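Local coordinates for uncharacterized protein GSU0716 (Geobacter sulfurreducens PCA, PDB 3BIJ), which is not functionally characterised but belongs to the caspase-like C14 peptidase family and is probably a cysteine-type endopeptidase, at residues A28-A33 and L50-A55. Residues are numbered along the deposited sequence; the frame is centred on the assembly and turned at random.
Sequences ACEADA and LMTKAA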
ATOM      1  N   ALA A  28      27.327  -6.871   0.238  1.00 55.99           N
ATOM      2  CA  ALA A  28      27.348  -7.174  -1.182  1.00 40.52           C
ATOM      3  C   ALA A  28      28.390  -6.311  -1.876  1.00 47.41           C
ATOM      4  O   ALA A  28      28.638  -6.469  -3.068  1.00 58.06           O
ATOM      5  CB  ALA A  28      25.974  -6.927  -1.792  1.00 45.45           C
ATOM      6  N   CYS A  29      29.006  -5.403  -1.131  1.00 42.95           N
ATOM      7  CA  CYS A  29      30.012  -4.535  -1.705  1.00 46.08           C
ATOM      8  C   CYS A  29      31.295  -5.291  -2.005  1.00 48.46           C
ATOM      9  O   CYS A  29      31.908  -5.074  -3.046  1.00 55.66           O
ATOM     10  CB  CYS A  29      30.275  -3.352  -0.775  1.00 46.09           C
ATOM     11  SG  CYS A  29      28.804  -2.310  -0.581  1.00 59.38           S
ATOM     12  N   GLU A  30      31.708  -6.185  -1.115  1.00 53.33           N
ATOM     13  CA  GLU A  30      32.923  -6.948  -1.381  1.00 49.57           C
ATOM     14  C   GLU A  30      32.686  -7.876  -2.571  1.00 47.68           C
ATOM     15  O   GLU A  30      33.577  -8.101  -3.382  1.00 39.22           O
ATOM     16  CB  GLU A  30      33.344  -7.732  -0.143  1.00 47.47           C
ATOM     17  CG  GLU A  30      34.088  -6.846   0.830  1.00 52.88           C
ATOM     18  CD  GLU A  30      34.484  -7.562   2.095  1.00 52.49           C
ATOM     19  OE1 GLU A  30      35.054  -8.667   1.997  1.00 52.19           O
ATOM     20  OE2 GLU A  30      34.229  -7.010   3.183  1.00 62.07           O
ATOM     21  N   ALA A  31      31.469  -8.392  -2.679  1.00 41.95           N
ATOM     22  CA  ALA A  31      31.129  -9.257  -3.787  1.00 40.02           C
ATOM     23  C   ALA A  31      31.232  -8.428  -5.065  1.00 39.17           C
ATOM     24  O   ALA A  31      31.821  -8.876  -6.048  1.00 44.35           O
ATOM     25  CB  ALA A  31      29.712  -9.820  -3.615  1.00 46.27           C
ATOM     26  N   ASP A  32      30.671  -7.220  -5.060  1.00 38.23           N
ATOM     27  CA  ASP A  32      30.738  -6.347  -6.244  1.00 38.54           C
ATOM     28  C   ASP A  32      32.178  -6.131  -6.702  1.00 34.67           C
ATOM     29  O   ASP A  32      32.480  -6.212  -7.896  1.00 38.26           O
ATOM     30  CB  ASP A  32      30.129  -4.971  -5.962  1.00 26.48           C
ATOM     31  CG  ASP A  32      28.617  -4.984  -5.930  1.00 39.64           C
ATOM     32  OD1 ASP A  32      28.031  -3.956  -5.534  1.00 35.74           O
ATOM     33  OD2 ASP A  32      28.009  -6.004  -6.297  1.00 36.02           O
ATOM     34  N   ALA A  33      33.064  -5.841  -5.757  1.00 39.23           N
ATOM     35  CA  ALA A  33      34.460  -5.605  -6.099  1.00 52.08           C
ATOM     36  C   ALA A  33      35.120  -6.851  -6.707  1.00 50.99           C
ATOM     37  O   ALA A  33      35.807  -6.758  -7.729  1.00 50.26           O
ATOM     38  CB  ALA A  33      35.229  -5.136  -4.876  1.00 44.01           C
ATOM     39  N   LEU A  50      40.708  -3.790  -3.004  1.00 39.90           N
ATOM     40  CA  LEU A  50      40.760  -3.285  -1.640  1.00 40.57           C
ATOM     41  C   LEU A  50      39.406  -3.520  -0.988  1.00 48.91           C
ATOM     42  O   LEU A  50      38.398  -2.954  -1.417  1.00 44.84           O
ATOM     43  CB  LEU A  50      41.111  -1.797  -1.627  1.00 35.46           C
ATOM     44  CG  LEU A  50      42.540  -1.495  -2.103  1.00 42.36           C
ATOM     45  CD1 LEU A  50      42.809  -0.005  -2.063  1.00 32.43           C
ATOM     46  CD2 LEU A  50      43.549  -2.231  -1.209  1.00 34.66           C
HETATM   47  N   MSE A  51      39.387  -4.364   0.044  1.00 49.71           N
HETATM   48  CA  MSE A  51      38.149  -4.701   0.742  1.00 48.78           C
HETATM   49  C   MSE A  51      38.070  -3.986   2.078  1.00 50.19           C
HETATM   50  O   MSE A  51      39.018  -4.008   2.847  1.00 53.74           O
HETATM   51  CB  MSE A  51      38.066  -6.209   0.988  1.00 56.39           C
HETATM   52  CG  MSE A  51      38.475  -7.076  -0.191  1.00 51.40           C
HETATM   53 SE   MSE A  51      37.102  -7.307  -1.542  1.00 90.01          SE
HETATM   54  CE  MSE A  51      36.966  -5.564  -2.167  1.00 31.70           C
ATOM     55  N   THR A  52      36.923  -3.369   2.343  1.00 55.78           N
ATOM     56  CA  THR A  52      36.670  -2.621   3.571  1.00 54.71           C
ATOM     57  C   THR A  52      37.923  -2.113   4.304  1.00 52.65           C
ATOM     58  O   THR A  52      38.473  -1.069   3.945  1.00 51.97           O
ATOM     59  CB  THR A  52      35.805  -3.442   4.536  1.00 51.44           C
ATOM     60  OG1 THR A  52      36.559  -4.547   5.023  1.00 63.62           O
ATOM     61  CG2 THR A  52      34.579  -3.972   3.822  1.00 52.06           C
ATOM     62  N   LYS A  53      38.382  -2.839   5.322  1.00 54.90           N
ATOM     63  CA  LYS A  53      39.558  -2.418   6.094  1.00 50.31           C
ATOM     64  C   LYS A  53      40.718  -1.972   5.236  1.00 45.44           C
ATOM     65  O   LYS A  53      41.479  -1.093   5.622  1.00 38.47           O
ATOM     66  CB  LYS A  53      40.035  -3.546   7.001  1.00 57.78           C
ATOM     67  CG  LYS A  53      39.201  -3.729   8.243  1.00 63.84           C
ATOM     68  CD  LYS A  53      39.948  -4.560   9.265  1.00 74.38           C
ATOM     69  CE  LYS A  53      39.237  -4.540  10.615  1.00 76.22           C
ATOM     70  NZ  LYS A  53      40.051  -5.243  11.655  1.00 78.01           N
ATOM     71  N   ALA A  54      40.843  -2.590   4.070  1.00 46.89           N
ATOM     72  CA  ALA A  54      41.915  -2.274   3.148  1.00 47.10           C
ATOM     73  C   ALA A  54      41.626  -1.007   2.336  1.00 52.73           C
ATOM     74  O   ALA A  54      42.553  -0.361   1.843  1.00 55.48           O
ATOM     75  CB  ALA A  54      42.152  -3.465   2.212  1.00 44.41           C
ATOM     76  N   ALA A  55      40.353  -0.649   2.187  1.00 47.44           N
ATOM     77  CA  ALA A  55      39.999   0.538   1.405  1.00 47.16           C
ATOM     78  C   ALA A  55      40.061   1.815   2.225  1.00 43.87           C
ATOM     79  O   ALA A  55      39.033   2.412   2.533  1.00 51.50           O
ATOM     80  CB  ALA A  55      38.605   0.371   0.803  1.00 47.05           C
TER
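Glu30 and Ala33 of helix 29-42 meet Met51 of strand 46-51 and the adjoining Thr52. The contact lies within a beta-alpha-beta unit of the caspase-like fold. Strand 4-10 leads into the helix, and strand 46-51 then runs parallel beside strand 4-10. Met51 is selenomethionine here and gives most of the contact on the strand side. Its CG lies anti to its carbonyl carbon (chi1 -43°), the chain bends at chi2 and chi3, and the bends carry SE past the aliphatic part of Glu30, 3.9 Å from Glu30 CG. The methyl then reaches the helix one turn further on, where Met51 CE meets Ala33 CB. Ala33 CB also packs on Ala8 of strand 4-10, so this small residue faces both strands of the unit.

Glu30 leaves the helix with CG beside its own backbone N (chi1 -81°). Beyond CG the chain runs extended (chi2 178°), which carries the carboxylate past Met51 CB to Thr52. Glu30 CD lies 4.0 Å from Met51 CB. The Glu30 and Thr52 side chains cross at about a right angle. An alanine here would keep the CB contact with the selenium but lacks CG and the carboxylate, and would probably leave the selenium less well covered on the helix side and the Thr52 methyl without its close neighbour from the helix.

Across the contact the packing is mostly apolar. Polar bonds hold the two segments separately. Ala33 N bonds Cys29 O within the helix, and Ala54 N bonds Met51 O in the turn after the strand. Thr52 is also tied by its backbone to Gly10. Its methyl, not its hydroxyl, is the branch nearer the carboxylate: Glu30 OE2 is 3.1 Å from Thr52 CG2 and 3.9 Å from Thr52 OG1.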